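Local coordinates for Poly(A) RNA polymerase GLD2 (Rattus norvegicus, PDB 6LBK), which probably adds successive AMP units from ATP to the 3' ends of selected cytoplasmic mRNAs and single nucleotides to certain microRNAs, at residues Tyr293-Phe298 / Gln353-Trp358; Val206-Ala211 / Leu224-Leu229. The protein carries 1 engineered substitution. One frame throughout, in Å; residues are numbered along the deposited sequence.

Interaction 1 of 2, residues Tyr293-Phe298 / Gln353-Trp358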
loop_
_atom_site.group_PDB
_atom_site.type_symbol
_atom_site.label_atom_id
_atom_site.label_comp_id
_atom_site.label_asym_id
_atom_site.label_seq_id
_atom_site.Cartn_x
_atom_site.Cartn_y
_atom_site.Cartn_z
ATOM N N TYR A 293 4.992 18.422 -5.450
ATOM C CA TYR A 293 6.329 17.846 -5.472
ATOM C C TYR A 293 6.502 16.923 -6.655
ATOM O O TYR A 293 7.508 16.990 -7.370
ATOM C CB TYR A 293 6.594 17.125 -4.159
ATOM C CG TYR A 293 7.928 16.411 -4.093
ATOM C CD1 TYR A 293 9.120 17.116 -3.976
ATOM C CD2 TYR A 293 7.980 15.006 -4.103
ATOM C CE1 TYR A 293 10.327 16.451 -3.903
ATOM C CE2 TYR A 293 9.187 14.331 -4.031
ATOM C CZ TYR A 293 10.356 15.041 -3.934
ATOM O OH TYR A 293 11.548 14.335 -3.863
ATOM N N TYR A 294 5.546 16.029 -6.860
ATOM C CA TYR A 294 5.630 15.094 -7.959
ATOM C C TYR A 294 5.184 15.717 -9.277
ATOM O O TYR A 294 5.619 15.257 -10.334
ATOM C CB TYR A 294 4.823 13.839 -7.603
ATOM C CG TYR A 294 5.488 12.950 -6.552
ATOM C CD1 TYR A 294 6.707 12.336 -6.797
ATOM C CD2 TYR A 294 4.869 12.696 -5.326
ATOM C CE1 TYR A 294 7.307 11.508 -5.846
ATOM C CE2 TYR A 294 5.467 11.866 -4.368
ATOM C CZ TYR A 294 6.675 11.272 -4.641
ATOM O OH TYR A 294 7.269 10.486 -3.689
ATOM N N ALA A 295 4.348 16.766 -9.247
ATOM C CA ALA A 295 3.973 17.459 -10.478
ATOM C C ALA A 295 5.111 18.290 -11.054
ATOM O O ALA A 295 5.160 18.500 -12.269
ATOM C CB ALA A 295 2.757 18.351 -10.232
ATOM N N THR A 296 5.999 18.801 -10.221
ATOM C CA THR A 296 6.946 19.803 -10.706
ATOM C C THR A 296 8.407 19.506 -10.407
ATOM O O THR A 296 9.262 19.865 -11.212
ATOM C CB THR A 296 6.595 21.172 -10.101
ATOM O OG1 THR A 296 6.976 21.209 -8.719
ATOM C CG2 THR A 296 5.107 21.471 -10.249
ATOM N N GLU A 297 8.727 18.925 -9.249
ATOM C CA GLU A 297 10.118 18.870 -8.804
ATOM C C GLU A 297 10.813 17.529 -9.002
ATOM O O GLU A 297 12.037 17.510 -9.162
ATOM C CB GLU A 297 10.231 19.262 -7.331
ATOM C CG GLU A 297 10.991 20.563 -7.141
ATOM C CD GLU A 297 11.050 21.013 -5.697
ATOM O OE1 GLU A 297 10.729 20.185 -4.804
ATOM O OE2 GLU A 297 11.429 22.193 -5.465
ATOM N N PHE A 298 10.091 16.413 -9.001
ATOM C CA PHE A 298 10.723 15.097 -8.950
ATOM C C PHE A 298 10.985 14.572 -10.351
ATOM O O PHE A 298 10.043 14.319 -11.113
ATOM C CB PHE A 298 9.865 14.084 -8.188
ATOM C CG PHE A 298 10.401 12.661 -8.248
ATOM C CD1 PHE A 298 11.538 12.298 -7.547
ATOM C CD2 PHE A 298 9.769 11.691 -9.012
ATOM C CE1 PHE A 298 12.031 11.002 -7.602
ATOM C CE2 PHE A 298 10.262 10.378 -9.065
ATOM C CZ PHE A 298 11.388 10.042 -8.358
ATOM N N GLN A 353 -2.110 14.301 -14.506
ATOM C CA GLN A 353 -3.051 14.350 -13.396
ATOM C C GLN A 353 -2.426 14.999 -12.166
ATOM O O GLN A 353 -3.112 15.718 -11.425
ATOM C CB GLN A 353 -3.575 12.958 -13.065
ATOM C CG GLN A 353 -4.753 12.966 -12.088
ATOM C CD GLN A 353 -5.963 13.694 -12.654
ATOM O OE1 GLN A 353 -6.336 14.777 -12.188
ATOM N NE2 GLN A 353 -6.588 13.092 -13.664
ATOM N N PHE A 354 -1.137 14.746 -11.910
ATOM C CA PHE A 354 -0.499 15.438 -10.788
ATOM C C PHE A 354 -0.514 16.944 -11.013
ATOM O O PHE A 354 -0.937 17.713 -10.140
ATOM C CB PHE A 354 0.933 14.941 -10.565
ATOM C CG PHE A 354 1.032 13.730 -9.660
ATOM C CD1 PHE A 354 1.091 13.886 -8.294
ATOM C CD2 PHE A 354 1.087 12.451 -10.184
ATOM C CE1 PHE A 354 1.170 12.791 -7.447
ATOM C CE2 PHE A 354 1.191 11.340 -9.338
ATOM C CZ PHE A 354 1.233 11.507 -7.965
ATOM N N LEU A 355 -0.102 17.371 -12.205
ATOM C CA LEU A 355 -0.059 18.798 -12.501
ATOM C C LEU A 355 -1.433 19.436 -12.331
ATOM O O LEU A 355 -1.595 20.415 -11.586
ATOM C CB LEU A 355 0.454 19.004 -13.920
ATOM C CG LEU A 355 0.721 20.477 -14.151
ATOM C CD1 LEU A 355 1.794 20.971 -13.181
ATOM C CD2 LEU A 355 1.125 20.660 -15.570
ATOM N N LYS A 356 -2.438 18.868 -13.004
ATOM C CA LYS A 356 -3.796 19.398 -12.979
ATOM C C LYS A 356 -4.371 19.445 -11.565
ATOM O O LYS A 356 -4.990 20.447 -11.174
ATOM C CB LYS A 356 -4.685 18.544 -13.885
ATOM C CG LYS A 356 -6.169 18.733 -13.629
ATOM C CD LYS A 356 -7.038 17.943 -14.596
ATOM C CE LYS A 356 -8.424 17.676 -13.995
ATOM N NZ LYS A 356 -8.414 16.617 -12.939
ATOM N N SER A 357 -4.227 18.356 -10.794
ATOM C CA SER A 357 -4.796 18.356 -9.453
ATOM C C SER A 357 -4.091 19.368 -8.564
ATOM O O SER A 357 -4.753 20.065 -7.779
ATOM C CB SER A 357 -4.761 16.948 -8.838
ATOM O OG SER A 357 -5.610 16.076 -9.562
ATOM N N TRP A 358 -2.762 19.485 -8.675
ATOM C CA TRP A 358 -2.099 20.541 -7.923
ATOM C C TRP A 358 -2.624 21.920 -8.334
ATOM O O TRP A 358 -2.773 22.796 -7.474
ATOM C CB TRP A 358 -0.573 20.472 -8.078
ATOM C CG TRP A 358 0.086 21.754 -7.580
ATOM C CD1 TRP A 358 0.201 22.168 -6.277
ATOM C CD2 TRP A 358 0.702 22.770 -8.375
ATOM N NE1 TRP A 358 0.846 23.378 -6.219
ATOM C CE2 TRP A 358 1.164 23.772 -7.493
ATOM C CE3 TRP A 358 0.911 22.932 -9.748
ATOM C CZ2 TRP A 358 1.817 24.930 -7.943
ATOM C CZ3 TRP A 358 1.555 24.100 -10.200
ATOM C CH2 TRP A 358 1.995 25.078 -9.296
#
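Ala-295 meets the backbone of helix 344-363 directly. Its methyl group CB lies 3.6 Å from Leu-355 N, and it also touches Phe-354 CB at 3.9 Å. The small side chain lets the two helices come close: the CA atoms of Ala-295 and Leu-355 are 4.7 Å apart. Beside it, Tyr-294 CB sits over one face of the Phe-354 ring, 4.1 Å from the ring centroid, in a CH-pi contact. The Tyr-294 ring then turns its edge toward the same Phe-354 ring in an offset edge-to-face pair, with the planes at 60°. Tyr-294 CG stands anti to the carbonyl carbon (chi1 -73°), which places the ring beside Phe-354. Toward the surface, Leu-355 CD1 reaches Ala-295 CB at 4.1 Å, and Thr-296 CG2 approaches Trp-358 CZ3 at 4.4 Å. The segments belong to the helical part of the poly(A) polymerase fold, on PAP-associated helix 283-297 and on helix 344-363. The axes of segments 293-297 and 353-358 cross at -108°. No hydrogen bond joins them. In the next shell, Tyr-294 OH is hydrogen-bonded to Met-232 O, and Thr-296 OG1 to Lys-292 O. Trp-210 packs edge-to-face with Phe-354.

Interaction 2 of 2, residues Val206-Ala211 / Leu224-Leu229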
loop_
_atom_site.group_PDB
_atom_site.type_symbol
_atom_site.label_atom_id
_atom_site.label_comp_id
_atom_site.label_asym_id
_atom_site.label_seq_id
_atom_site.Cartn_x
_atom_site.Cartn_y
_atom_site.Cartn_z
ATOM N N VAL A 206 -6.488 9.915 1.741
ATOM C CA VAL A 206 -7.053 10.840 0.758
ATOM C C VAL A 206 -6.317 10.709 -0.566
ATOM O O VAL A 206 -6.918 10.806 -1.639
ATOM C CB VAL A 206 -7.013 12.291 1.275
ATOM C CG1 VAL A 206 -5.552 12.808 1.388
ATOM C CG2 VAL A 206 -7.825 13.178 0.360
ATOM N N ILE A 207 -5.019 10.428 -0.510
ATOM C CA ILE A 207 -4.222 10.288 -1.717
ATOM C C ILE A 207 -4.567 8.997 -2.469
ATOM O O ILE A 207 -4.648 8.993 -3.706
ATOM C CB ILE A 207 -2.745 10.385 -1.321
ATOM C CG1 ILE A 207 -2.432 11.860 -0.969
ATOM C CG2 ILE A 207 -1.876 9.859 -2.403
ATOM C CD1 ILE A 207 -1.001 12.125 -0.508
ATOM N N LYS A 208 -4.806 7.894 -1.751
ATOM C CA LYS A 208 -5.292 6.670 -2.394
ATOM C C LYS A 208 -6.639 6.908 -3.073
ATOM O O LYS A 208 -6.837 6.526 -4.231
ATOM C CB LYS A 208 -5.428 5.545 -1.364
ATOM C CG LYS A 208 -4.219 4.660 -1.153
ATOM C CD LYS A 208 -4.585 3.628 -0.116
ATOM C CE LYS A 208 -3.501 2.612 0.109
ATOM N NZ LYS A 208 -4.079 1.313 0.569
ATOM N N LYS A 209 -7.591 7.523 -2.359
ATOM C CA LYS A 209 -8.886 7.802 -2.980
ATOM C C LYS A 209 -8.713 8.708 -4.190
ATOM O O LYS A 209 -9.354 8.506 -5.226
ATOM C CB LYS A 209 -9.864 8.432 -1.978
ATOM C CG LYS A 209 -10.279 7.523 -0.801
ATOM C CD LYS A 209 -10.956 6.245 -1.308
ATOM C CE LYS A 209 -11.402 5.328 -0.182
ATOM N NZ LYS A 209 -11.885 4.005 -0.699
ATOM N N TRP A 210 -7.828 9.695 -4.082
ATOM C CA TRP A 210 -7.585 10.615 -5.180
ATOM C C TRP A 210 -7.067 9.877 -6.406
ATOM O O TRP A 210 -7.626 10.004 -7.505
ATOM C CB TRP A 210 -6.592 11.692 -4.727
ATOM C CG TRP A 210 -6.109 12.467 -5.838
ATOM C CD1 TRP A 210 -6.751 13.503 -6.467
ATOM C CD2 TRP A 210 -4.879 12.279 -6.523
ATOM N NE1 TRP A 210 -5.979 13.984 -7.495
ATOM C CE2 TRP A 210 -4.822 13.252 -7.554
ATOM C CE3 TRP A 210 -3.800 11.391 -6.359
ATOM C CZ2 TRP A 210 -3.741 13.355 -8.417
ATOM C CZ3 TRP A 210 -2.722 11.495 -7.220
ATOM C CH2 TRP A 210 -2.700 12.479 -8.237
ATOM N N ALA A 211 -5.989 9.101 -6.235
ATOM C CA ALA A 211 -5.433 8.352 -7.353
ATOM C C ALA A 211 -6.450 7.374 -7.939
ATOM O O ALA A 211 -6.546 7.226 -9.165
ATOM C CB ALA A 211 -4.181 7.605 -6.918
ATOM N N LEU A 224 -0.323 3.345 -11.255
ATOM C CA LEU A 224 0.455 3.231 -10.016
ATOM C C LEU A 224 -0.161 2.259 -9.017
ATOM O O LEU A 224 -1.320 2.408 -8.625
ATOM C CB LEU A 224 0.565 4.585 -9.337
ATOM C CG LEU A 224 1.321 5.696 -10.032
ATOM C CD1 LEU A 224 0.981 6.954 -9.312
ATOM C CD2 LEU A 224 2.799 5.370 -9.923
ATOM N N SER A 225 0.641 1.325 -8.528
ATOM C CA SER A 225 0.146 0.434 -7.496
ATOM C C SER A 225 -0.033 1.193 -6.190
ATOM O O SER A 225 0.627 2.206 -5.939
ATOM C CB SER A 225 1.097 -0.748 -7.284
ATOM O OG SER A 225 2.329 -0.323 -6.740
ATOM N N SER A 226 -0.943 0.683 -5.351
ATOM C CA SER A 226 -1.166 1.294 -4.049
ATOM C C SER A 226 0.129 1.350 -3.261
ATOM O O SER A 226 0.401 2.337 -2.565
ATOM C CB SER A 226 -2.209 0.500 -3.280
ATOM O OG SER A 226 -3.513 0.822 -3.725
ATOM N N TYR A 227 0.937 0.287 -3.361
ATOM C CA TYR A 227 2.217 0.239 -2.662
ATOM C C TYR A 227 3.168 1.307 -3.187
ATOM O O TYR A 227 3.895 1.934 -2.406
ATOM C CB TYR A 227 2.826 -1.152 -2.800
ATOM C CG TYR A 227 4.035 -1.456 -1.935
ATOM C CD1 TYR A 227 4.129 -0.983 -0.629
ATOM C CD2 TYR A 227 5.069 -2.270 -2.415
ATOM C CE1 TYR A 227 5.233 -1.293 0.175
ATOM C CE2 TYR A 227 6.174 -2.584 -1.624
ATOM C CZ TYR A 227 6.245 -2.094 -0.320
ATOM O OH TYR A 227 7.332 -2.417 0.478
ATOM N N SER A 228 3.186 1.522 -4.508
ATOM C CA SER A 228 4.008 2.597 -5.058
ATOM C C SER A 228 3.599 3.935 -4.480
ATOM O O SER A 228 4.445 4.715 -4.033
ATOM C CB SER A 228 3.885 2.633 -6.570
ATOM O OG SER A 228 4.506 1.500 -7.135
ATOM N N LEU A 229 2.292 4.207 -4.452
ATOM C CA LEU A 229 1.805 5.470 -3.904
ATOM C C LEU A 229 2.198 5.628 -2.447
ATOM O O LEU A 229 2.631 6.702 -2.032
ATOM C CB LEU A 229 0.292 5.567 -4.035
ATOM C CG LEU A 229 -0.348 6.206 -5.239
ATOM C CD1 LEU A 229 -1.808 6.062 -5.008
ATOM C CD2 LEU A 229 0.037 7.676 -5.323
#
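Two consecutive helices of the poly(A) polymerase core, 200-213 and 226-239, meet here near the catalytic cleft. The side chain of Ser-226 is about 8 Å from that of Asp-111, a probable catalytic magnesium ligand. Leu-229 carries most of the contact and splits its two methyl groups between neighbours. CD1 presses on Ala-211 CB at 3.4 Å, and it also lies 4.4 Å from Lys-208 CA. CD2 meets Ile-207 CG2 at 4.1 Å, and the two side chains meet at a slant. Ile-207 uses the branch that stands anti to its backbone N; its other branch, CG1, lies beside that N. Behind this pair, Ile-207 also packs on Leu-287 and Phe-290 of helix 283-297. At the polar end, Lys-208 NZ is hydrogen-bonded to Phe-103 O, which ties the helix to the loop between strands 91-96 and 110-116. Ser-225 is the N-cap of helix 226-239. Its O accepts a backbone bond from Leu-229 N, and its OG is hydrogen-bonded to Ser-228 OG at 2.9 Å. The Lys-208 chain, extended beyond CG, brings its CE to 4.2 Å from Ser-226 CB.

Overall arrangement
Both interactions join helices of the same helical region, with centres about 14 Å apart. Interaction 2 is buried near the middle of the chain and close to the probable metal site. Interaction 1 is partly buried, lies further out and is away from that site. Neither has a hydrogen bond across its segments. Interaction 1 mixes an alanine methyl against backbone with aromatic packing and has exposed residues along its margin, whereas interaction 2 is aliphatic with a lysine and a serine beside it. Helices 200-213 and 344-363 link them directly. Trp-210 NE1 makes a probable hydrogen bond of 3.0 Å to Ser-357 OG, and the indole also packs against Gln-353.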